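Long-range contacts in polyketide biosynthesis 3-hydroxy-3-methylglutaryl-ACP synthase PksG (Bacillus subtilis, PDB 4YXV), which catalyses the aldol condensation of acetyl-AcpK with a carrier-bound beta-ketothioester intermediate, a step in making the antibiotic polyketide bacillaene: residues 113-118 with 323-328; 182-187 with 333-338; 246-251 with 319-324. The protein carries 1 engineered substitution. All coordinates share one frame; numbering follows the deposited sequence.

Contact 1 of 3, residues 113-118 with 323-328; sequences AAYSGT and CFSYGS. Engineered in segment 113-118: Ala114 (natural residue Cys).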
loop_
_atom_site.group_PDB
_atom_site.type_symbol
_atom_site.label_atom_id
_atom_site.label_comp_id
_atom_site.label_asym_id
_atom_site.label_seq_id
_atom_site.Cartn_x
_atom_site.Cartn_y
_atom_site.Cartn_z
ATOM N N ALA B 113 5.624 7.703 -0.302
ATOM C CA ALA B 113 7.018 8.062 -0.515
ATOM C C ALA B 113 7.902 7.178 0.366
ATOM O O ALA B 113 7.712 5.982 0.367
ATOM C CB ALA B 113 7.208 9.541 -0.252
ATOM N N ALA B 114 8.847 7.740 1.103
ATOM C CA ALA B 114 9.746 6.912 1.882
ATOM C C ALA B 114 9.163 6.452 3.239
ATOM O O ALA B 114 9.813 5.697 3.968
ATOM C CB ALA B 114 11.067 7.602 2.083
ATOM N N TYR B 115 7.925 6.825 3.558
ATOM C CA TYR B 115 7.297 6.294 4.755
ATOM C C TYR B 115 6.805 4.878 4.514
ATOM O O TYR B 115 6.491 4.147 5.462
ATOM C CB TYR B 115 6.140 7.173 5.173
ATOM C CG TYR B 115 5.430 6.733 6.432
ATOM C CD1 TYR B 115 6.117 6.562 7.629
ATOM C CD2 TYR B 115 4.069 6.510 6.423
ATOM C CE1 TYR B 115 5.463 6.175 8.789
ATOM C CE2 TYR B 115 3.412 6.126 7.569
ATOM C CZ TYR B 115 4.103 5.951 8.761
ATOM O OH TYR B 115 3.416 5.524 9.886
ATOM N N SER B 116 6.739 4.479 3.249
ATOM C CA SER B 116 6.176 3.180 2.868
ATOM C C SER B 116 6.734 2.040 3.714
ATOM O O SER B 116 5.983 1.223 4.236
ATOM C CB SER B 116 6.491 2.917 1.401
ATOM O OG SER B 116 7.900 2.769 1.270
ATOM N N GLY B 117 8.062 1.986 3.815
ATOM C CA GLY B 117 8.749 0.949 4.588
ATOM C C GLY B 117 8.232 0.787 6.005
ATOM O O GLY B 117 7.895 -0.288 6.447
ATOM N N THR B 118 8.167 1.894 6.715
ATOM C CA THR B 118 7.763 1.894 8.104
ATOM C C THR B 118 6.280 1.580 8.211
ATOM O O THR B 118 5.851 0.846 9.103
ATOM C CB THR B 118 8.118 3.243 8.763
ATOM O OG1 THR B 118 9.550 3.367 8.806
ATOM C CG2 THR B 118 7.563 3.324 10.180
ATOM N N CYS B 323 14.169 5.156 15.887
ATOM C CA CYS B 323 14.113 5.212 14.455
ATOM C C CYS B 323 13.150 6.272 14.063
ATOM O O CYS B 323 12.023 6.269 14.558
ATOM C CB CYS B 323 13.566 3.900 13.910
ATOM S SG CYS B 323 14.426 2.435 14.470
ATOM N N PHE B 324 13.560 7.138 13.154
ATOM C CA PHE B 324 12.687 8.154 12.647
ATOM C C PHE B 324 12.530 7.948 11.158
ATOM O O PHE B 324 13.526 7.946 10.415
ATOM C CB PHE B 324 13.202 9.559 12.947
ATOM C CG PHE B 324 12.576 10.633 12.089
ATOM C CD1 PHE B 324 11.246 10.991 12.257
ATOM C CD2 PHE B 324 13.314 11.286 11.102
ATOM C CE1 PHE B 324 10.659 11.970 11.458
ATOM C CE2 PHE B 324 12.733 12.273 10.317
ATOM C CZ PHE B 324 11.405 12.614 10.487
ATOM N N SER B 325 11.262 7.788 10.749
ATOM C CA SER B 325 10.866 7.602 9.351
ATOM C C SER B 325 10.161 8.843 8.865
ATOM O O SER B 325 9.279 9.333 9.552
ATOM C CB SER B 325 9.882 6.420 9.262
ATOM O OG SER B 325 9.561 6.106 7.927
ATOM N N TYR B 326 10.516 9.329 7.680
ATOM C CA TYR B 326 9.785 10.432 7.030
ATOM C C TYR B 326 9.502 10.064 5.613
ATOM O O TYR B 326 10.353 9.507 4.952
ATOM C CB TYR B 326 10.609 11.703 6.969
ATOM C CG TYR B 326 9.946 12.843 6.210
ATOM C CD1 TYR B 326 8.997 13.633 6.838
ATOM C CD2 TYR B 326 10.275 13.151 4.898
ATOM C CE1 TYR B 326 8.383 14.693 6.186
ATOM C CE2 TYR B 326 9.653 14.210 4.226
ATOM C CZ TYR B 326 8.718 14.975 4.888
ATOM O OH TYR B 326 8.042 16.024 4.318
ATOM N N GLY B 327 8.309 10.402 5.142
ATOM C CA GLY B 327 7.953 10.268 3.739
ATOM C C GLY B 327 7.365 11.591 3.330
ATOM O O GLY B 327 6.534 12.143 4.077
ATOM N N SER B 328 7.796 12.093 2.163
ATOM C CA SER B 328 7.222 13.279 1.492
ATOM C C SER B 328 5.749 13.179 1.335
ATOM O O SER B 328 5.257 12.113 1.025
ATOM C CB SER B 328 7.722 13.379 0.053
ATOM O OG SER B 328 9.032 13.854 -0.008
#

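Contact 2 of 3, residues 182-187 with 333-338; sequences EVFQID and EFYSGI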
loop_
_atom_site.group_PDB
_atom_site.type_symbol
_atom_site.label_atom_id
_atom_site.label_comp_id
_atom_site.label_asym_id
_atom_site.label_seq_id
_atom_site.Cartn_x
_atom_site.Cartn_y
_atom_site.Cartn_z
ATOM N N GLU B 182 15.151 -11.330 17.828
ATOM C CA GLU B 182 16.407 -11.035 18.479
ATOM C C GLU B 182 17.018 -9.751 17.958
ATOM O O GLU B 182 17.637 -9.037 18.744
ATOM C CB GLU B 182 17.387 -12.193 18.333
ATOM C CG GLU B 182 16.949 -13.445 19.077
ATOM C CD GLU B 182 17.065 -13.352 20.602
ATOM O OE1 GLU B 182 17.704 -14.264 21.192
ATOM O OE2 GLU B 182 16.517 -12.391 21.210
ATOM N N VAL B 183 16.828 -9.419 16.670
ATOM C CA VAL B 183 17.580 -8.270 16.096
ATOM C C VAL B 183 16.992 -6.885 16.330
ATOM O O VAL B 183 17.733 -5.922 16.310
ATOM C CB VAL B 183 17.983 -8.407 14.596
ATOM C CG1 VAL B 183 17.921 -9.841 14.095
ATOM C CG2 VAL B 183 17.173 -7.501 13.716
ATOM N N PHE B 184 15.673 -6.760 16.495
ATOM C CA PHE B 184 15.055 -5.464 16.867
ATOM C C PHE B 184 13.659 -5.700 17.426
ATOM O O PHE B 184 12.733 -5.863 16.660
ATOM C CB PHE B 184 14.994 -4.542 15.653
ATOM C CG PHE B 184 14.551 -3.143 15.975
ATOM C CD1 PHE B 184 15.266 -2.362 16.862
ATOM C CD2 PHE B 184 13.442 -2.589 15.367
ATOM C CE1 PHE B 184 14.877 -1.056 17.148
ATOM C CE2 PHE B 184 13.041 -1.291 15.657
ATOM C CZ PHE B 184 13.752 -0.524 16.545
ATOM N N GLN B 185 13.516 -5.755 18.744
ATOM C CA GLN B 185 12.240 -6.038 19.373
ATOM C C GLN B 185 11.596 -4.733 19.722
ATOM O O GLN B 185 12.144 -3.974 20.511
ATOM C CB GLN B 185 12.407 -6.838 20.653
ATOM C CG GLN B 185 11.078 -7.105 21.329
ATOM C CD GLN B 185 11.191 -7.725 22.714
ATOM O OE1 GLN B 185 12.227 -8.281 23.086
ATOM N NE2 GLN B 185 10.103 -7.644 23.482
ATOM N N ILE B 186 10.427 -4.463 19.147
ATOM C CA ILE B 186 9.845 -3.146 19.308
ATOM C C ILE B 186 9.138 -2.968 20.648
ATOM O O ILE B 186 8.602 -3.924 21.200
ATOM C CB ILE B 186 8.894 -2.759 18.165
ATOM C CG1 ILE B 186 7.727 -3.741 18.063
ATOM C CG2 ILE B 186 9.666 -2.639 16.861
ATOM C CD1 ILE B 186 6.457 -3.216 18.687
ATOM N N ASP B 187 9.186 -1.727 21.146
ATOM C CA ASP B 187 8.497 -1.337 22.347
ATOM C C ASP B 187 7.064 -1.081 21.909
ATOM O O ASP B 187 6.779 -0.030 21.333
ATOM C CB ASP B 187 9.103 -0.057 22.960
ATOM C CG ASP B 187 10.612 -0.145 23.176
ATOM O OD1 ASP B 187 11.045 -1.007 23.959
ATOM O OD2 ASP B 187 11.343 0.655 22.555
ATOM N N GLU B 333 7.135 8.924 11.387
ATOM C CA GLU B 333 6.936 8.221 12.606
ATOM C C GLU B 333 8.250 8.006 13.295
ATOM O O GLU B 333 9.296 7.771 12.650
ATOM C CB GLU B 333 6.249 6.878 12.345
ATOM C CG GLU B 333 5.778 6.175 13.623
ATOM C CD GLU B 333 5.049 4.863 13.348
ATOM O OE1 GLU B 333 4.451 4.724 12.254
ATOM O OE2 GLU B 333 5.120 3.960 14.218
ATOM N N PHE B 334 8.163 8.049 14.615
ATOM C CA PHE B 334 9.277 7.729 15.444
ATOM C C PHE B 334 8.917 6.598 16.345
ATOM O O PHE B 334 8.087 6.759 17.199
ATOM C CB PHE B 334 9.635 8.913 16.300
ATOM C CG PHE B 334 10.839 8.682 17.151
ATOM C CD1 PHE B 334 12.106 9.029 16.671
ATOM C CD2 PHE B 334 10.712 8.121 18.394
ATOM C CE1 PHE B 334 13.223 8.825 17.431
ATOM C CE2 PHE B 334 11.825 7.906 19.172
ATOM C CZ PHE B 334 13.091 8.258 18.692
ATOM N N TYR B 335 9.595 5.475 16.172
ATOM C CA TYR B 335 9.426 4.294 16.999
ATOM C C TYR B 335 10.789 3.868 17.549
ATOM O O TYR B 335 11.799 4.424 17.174
ATOM C CB TYR B 335 8.775 3.148 16.196
ATOM C CG TYR B 335 9.409 2.790 14.867
ATOM C CD1 TYR B 335 10.063 1.595 14.694
ATOM C CD2 TYR B 335 9.296 3.640 13.751
ATOM C CE1 TYR B 335 10.622 1.252 13.460
ATOM C CE2 TYR B 335 9.854 3.316 12.513
ATOM C CZ TYR B 335 10.527 2.129 12.366
ATOM O OH TYR B 335 11.085 1.790 11.134
ATOM N N SER B 336 10.810 2.868 18.404
ATOM C CA SER B 336 12.017 2.405 19.011
ATOM C C SER B 336 11.870 0.939 19.364
ATOM O O SER B 336 10.753 0.429 19.497
ATOM C CB SER B 336 12.229 3.138 20.314
ATOM O OG SER B 336 11.157 2.831 21.222
ATOM N N GLY B 337 13.008 0.280 19.563
ATOM C CA GLY B 337 13.063 -1.136 19.917
ATOM C C GLY B 337 14.434 -1.497 20.474
ATOM O O GLY B 337 15.366 -0.690 20.416
ATOM N N ILE B 338 14.548 -2.717 20.998
ATOM C CA ILE B 338 15.763 -3.211 21.570
ATOM C C ILE B 338 16.401 -4.239 20.655
ATOM O O ILE B 338 15.831 -5.298 20.427
ATOM C CB ILE B 338 15.486 -3.909 22.910
ATOM C CG1 ILE B 338 14.889 -2.940 23.929
ATOM C CG2 ILE B 338 16.763 -4.486 23.492
ATOM C CD1 ILE B 338 13.960 -3.617 24.928
#

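Contact 3 of 3, residues 246-251 with 319-324; sequences YLAYHT and KRIGCF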
loop_
_atom_site.group_PDB
_atom_site.type_symbol
_atom_site.label_atom_id
_atom_site.label_comp_id
_atom_site.label_asym_id
_atom_site.label_seq_id
_atom_site.Cartn_x
_atom_site.Cartn_y
_atom_site.Cartn_z
ATOM N N TYR B 246 21.450 4.421 20.300
ATOM C CA TYR B 246 21.773 4.721 18.909
ATOM C C TYR B 246 20.527 5.325 18.259
ATOM O O TYR B 246 19.415 5.179 18.799
ATOM C CB TYR B 246 22.174 3.440 18.158
ATOM C CG TYR B 246 23.482 2.845 18.582
ATOM C CD1 TYR B 246 24.693 3.344 18.093
ATOM C CD2 TYR B 246 23.519 1.777 19.482
ATOM C CE1 TYR B 246 25.910 2.798 18.487
ATOM C CE2 TYR B 246 24.729 1.225 19.904
ATOM C CZ TYR B 246 25.923 1.735 19.406
ATOM O OH TYR B 246 27.108 1.171 19.832
ATOM N N LEU B 247 20.705 5.974 17.111
ATOM C CA LEU B 247 19.603 6.636 16.434
ATOM C C LEU B 247 19.699 6.478 14.955
ATOM O O LEU B 247 20.681 6.866 14.340
ATOM C CB LEU B 247 19.598 8.141 16.730
ATOM C CG LEU B 247 19.146 8.679 18.111
ATOM C CD1 LEU B 247 19.448 10.171 18.229
ATOM C CD2 LEU B 247 17.679 8.404 18.397
ATOM N N ALA B 248 18.660 5.912 14.370
ATOM C CA ALA B 248 18.586 5.762 12.920
ATOM C C ALA B 248 17.540 6.701 12.372
ATOM O O ALA B 248 16.484 6.851 12.970
ATOM C CB ALA B 248 18.224 4.346 12.565
ATOM N N TYR B 249 17.856 7.338 11.252
ATOM C CA TYR B 249 17.008 8.341 10.648
ATOM C C TYR B 249 16.773 7.901 9.262
ATOM O O TYR B 249 17.575 7.185 8.730
ATOM C CB TYR B 249 17.747 9.683 10.559
ATOM C CG TYR B 249 18.020 10.368 11.877
ATOM C CD1 TYR B 249 17.164 11.343 12.366
ATOM C CD2 TYR B 249 19.135 10.024 12.646
ATOM C CE1 TYR B 249 17.413 11.978 13.580
ATOM C CE2 TYR B 249 19.382 10.633 13.868
ATOM C CZ TYR B 249 18.524 11.615 14.321
ATOM O OH TYR B 249 18.763 12.230 15.511
ATOM N N HIS B 250 15.673 8.335 8.663
ATOM C CA HIS B 250 15.508 8.241 7.214
ATOM C C HIS B 250 16.623 9.070 6.604
ATOM O O HIS B 250 16.687 10.286 6.811
ATOM C CB HIS B 250 14.134 8.776 6.766
ATOM C CG HIS B 250 14.065 9.050 5.300
ATOM N ND1 HIS B 250 14.325 8.082 4.363
ATOM C CD2 HIS B 250 13.810 10.180 4.608
ATOM C CE1 HIS B 250 14.231 8.595 3.151
ATOM N NE2 HIS B 250 13.906 9.867 3.270
ATOM N N THR B 251 17.515 8.435 5.873
ATOM C CA THR B 251 18.713 9.129 5.456
ATOM C C THR B 251 18.852 9.140 3.947
ATOM O O THR B 251 19.400 8.206 3.383
ATOM C CB THR B 251 20.002 8.588 6.166
ATOM O OG1 THR B 251 20.846 7.897 5.257
ATOM C CG2 THR B 251 19.700 7.696 7.328
ATOM N N LYS B 319 20.686 -2.884 23.595
ATOM C CA LYS B 319 20.653 -1.431 23.500
ATOM C C LYS B 319 19.332 -0.983 22.864
ATOM O O LYS B 319 18.749 -1.712 22.075
ATOM C CB LYS B 319 21.822 -0.944 22.630
ATOM C CG LYS B 319 23.230 -1.332 23.077
ATOM C CD LYS B 319 23.922 -0.152 23.753
ATOM C CE LYS B 319 25.431 -0.132 23.579
ATOM N NZ LYS B 319 26.203 -1.111 24.393
ATOM N N ARG B 320 18.884 0.231 23.169
ATOM C CA ARG B 320 17.722 0.798 22.508
ATOM C C ARG B 320 18.092 1.749 21.333
ATOM O O ARG B 320 18.869 2.688 21.469
ATOM C CB ARG B 320 16.836 1.509 23.528
ATOM C CG ARG B 320 15.555 2.042 22.902
ATOM C CD ARG B 320 14.462 2.334 23.908
ATOM N NE ARG B 320 13.872 1.078 24.372
ATOM C CZ ARG B 320 13.829 0.648 25.636
ATOM N NH1 ARG B 320 14.311 1.359 26.644
ATOM N NH2 ARG B 320 13.293 -0.515 25.902
ATOM N N ILE B 321 17.470 1.528 20.193
ATOM C CA ILE B 321 17.634 2.405 19.053
ATOM C C ILE B 321 16.324 3.129 18.728
ATOM O O ILE B 321 15.251 2.533 18.760
ATOM C CB ILE B 321 17.976 1.593 17.816
ATOM C CG1 ILE B 321 19.117 0.644 18.103
ATOM C CG2 ILE B 321 18.319 2.505 16.660
ATOM C CD1 ILE B 321 19.432 -0.237 16.915
ATOM N N GLY B 322 16.421 4.403 18.384
ATOM C CA GLY B 322 15.260 5.182 18.021
ATOM C C GLY B 322 15.295 5.383 16.532
ATOM O O GLY B 322 16.336 5.732 15.966
ATOM N N CYS B 323 14.169 5.156 15.887
ATOM C CA CYS B 323 14.113 5.212 14.455
ATOM C C CYS B 323 13.150 6.272 14.063
ATOM O O CYS B 323 12.023 6.269 14.558
ATOM C CB CYS B 323 13.566 3.900 13.910
ATOM S SG CYS B 323 14.426 2.435 14.470
ATOM N N PHE B 324 13.560 7.138 13.154
ATOM C CA PHE B 324 12.687 8.154 12.647
ATOM C C PHE B 324 12.530 7.948 11.158
ATOM O O PHE B 324 13.526 7.946 10.415
ATOM C CB PHE B 324 13.202 9.559 12.947
ATOM C CG PHE B 324 12.576 10.633 12.089
ATOM C CD1 PHE B 324 11.246 10.991 12.257
ATOM C CD2 PHE B 324 13.314 11.286 11.102
ATOM C CE1 PHE B 324 10.659 11.970 11.458
ATOM C CE2 PHE B 324 12.733 12.273 10.317
ATOM C CZ PHE B 324 11.405 12.614 10.487
#

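Contact 1 of 3, residues 113-118 with 323-328
Thr118 and Ser325 meet hydroxyl to hydroxyl, OG1 of Thr118 lying 2.9 Å from OG of Ser325 in a weak hydrogen bond that either could donate. Ser325 reaches the helix because its OG stands opposite the backbone N (chi1 -174°), which also sets that oxygen at the edge of the Tyr115 ring, near the ring plane and 3.5 Å from Tyr115 CD1. The backbones come nearest each other at Tyr115 and Gly327, whose CA atoms are 4.2 Å apart. Gly327, with no side chain, lies against the backbone of Tyr115, its CA 3.4 Å from Tyr115 N. Ala113 CB rests on the backbone of the next residue, 3.5 Å from Ser328 O.

The looser side lies at the partly exposed Ala114 and Ser328. Ala114 is an engineered residue, cysteine in nature, at the position assigned by similarity to the acyl-thioester intermediate; its CB is 3.5 Å from Tyr326 O and also touches His250, while Ala113 touches Glu82, both probable proton donor/acceptors. The contact thus forms part of the thiolase-fold active site, at the N-terminal end of helix 116-130. Arg106 of the second subunit packs on Tyr115. Strand 331-339 flanks the contact, with Glu333 binding Tyr115 OH and Tyr335 binding Thr118 OG1; Leu302 of helix 301-312 packs on Thr118 and Ser325, and helix 215-234 covers Tyr326.

Contact 2 of 3, residues 182-187 with 333-338
Asp187 and Ser336 join through a hydrogen bond, Ser336 OG giving its proton to Asp187 OD2 at 2.6 Å. Followed outward, the Asp187 side chain starts with CB, 3.9 Å from both Ser336 O and Ser336 OG. CG then turns opposite the carbonyl carbon (chi1 -53°), which brings the carboxylate over the neighbouring strand. OD2 receives the serine on its anti lone pair, the one away from OD1, whereas OD1 passes CD1 of Ile338 and forms a salt bridge with Arg320. Tyr231 is a second partner of Ser336 OG.

The backbones pair as antiparallel strands inside the large mixed sheet of the thiolase fold, with Gln185 and Ile338 a hydrogen-bonded pair and Ile186 and Gly337 a non-hydrogen-bonded one. The bond from Gln185 N to Ile338 O is 2.9 Å long; the return bond from Ile338 N to Gln185 O is 2.8 Å. Val183 and Phe184 both face Ile6 of the strand on the other flank, a classic beta bulge.

From the bulge, the Phe184 ring lies obliquely against the backbone of Gly337, where no side chain intervenes. Its CE2 comes 4.1 Å from Tyr335 CE1, the two side chains crossing at about a right angle.

Contact 3 of 3, residues 246-251 with 319-324
Tyr249 and Phe324 touch through their rings, CD1 of Tyr249 lying 4.1 Å from CD2 of Phe324, with the side chains crossing at about a right angle. On the face opposite them, Tyr246 CB rests against Ile321 CG1, and Tyr246 CE2 meets Lys319 CE, 4.0 Å away. Leu247 CD2 lies over Gly322, 4.0 Å from its CA.

These side chains are held in step by parallel strand pairing, four pairs from Tyr246 with Ile321 to Tyr249 with Phe324. Ala248 is central, its N bonding Gly322 O at 2.8 Å and its O accepting Phe324 N at 2.9 Å. The bond from Tyr246 N to Arg320 O is weak.

Farther out, Tyr220 of helix 215-234 stacks edge-to-face on Phe324 and binds His250 O, the hydroxyls of Tyr240 and Tyr249 are hydrogen-bonded, and Arg314 N binds that of Tyr246.

The pairing outlasts the strand by one residue: His250 N bonds Phe324 O at 2.8 Å, bent to 133° at the hydrogen. This bond places His250, a proton donor/acceptor by similarity, just past the C-terminal end of strand 246-249; with CG opposite the backbone N (chi1 164°), its imidazole extends away from strand 319-327 toward the active site.

Overall arrangement
From the N terminus, the chain first reaches 113-118, at the start of helix 116-130; contact 1 closes only when the chain returns, some 200 residues later, as strand 319-327. Next comes 182-187, whose partner 333-338 follows later still, so contacts 1 and 2 cross. Segment 246-251 then pairs with 319-324, and contact 3 lies nested inside the loop closed by contact 2. Contacts 1 and 3 end on the same strand and share Cys323 and Phe324. Strands 319-327 and 331-339, consecutive in the chain and adjacent in the sheet, carry the later half of all three. Thus edge strand 246-249, strand 184-195 and helix 116-130 are tied to this pair, joining the active-site parts of the two halves.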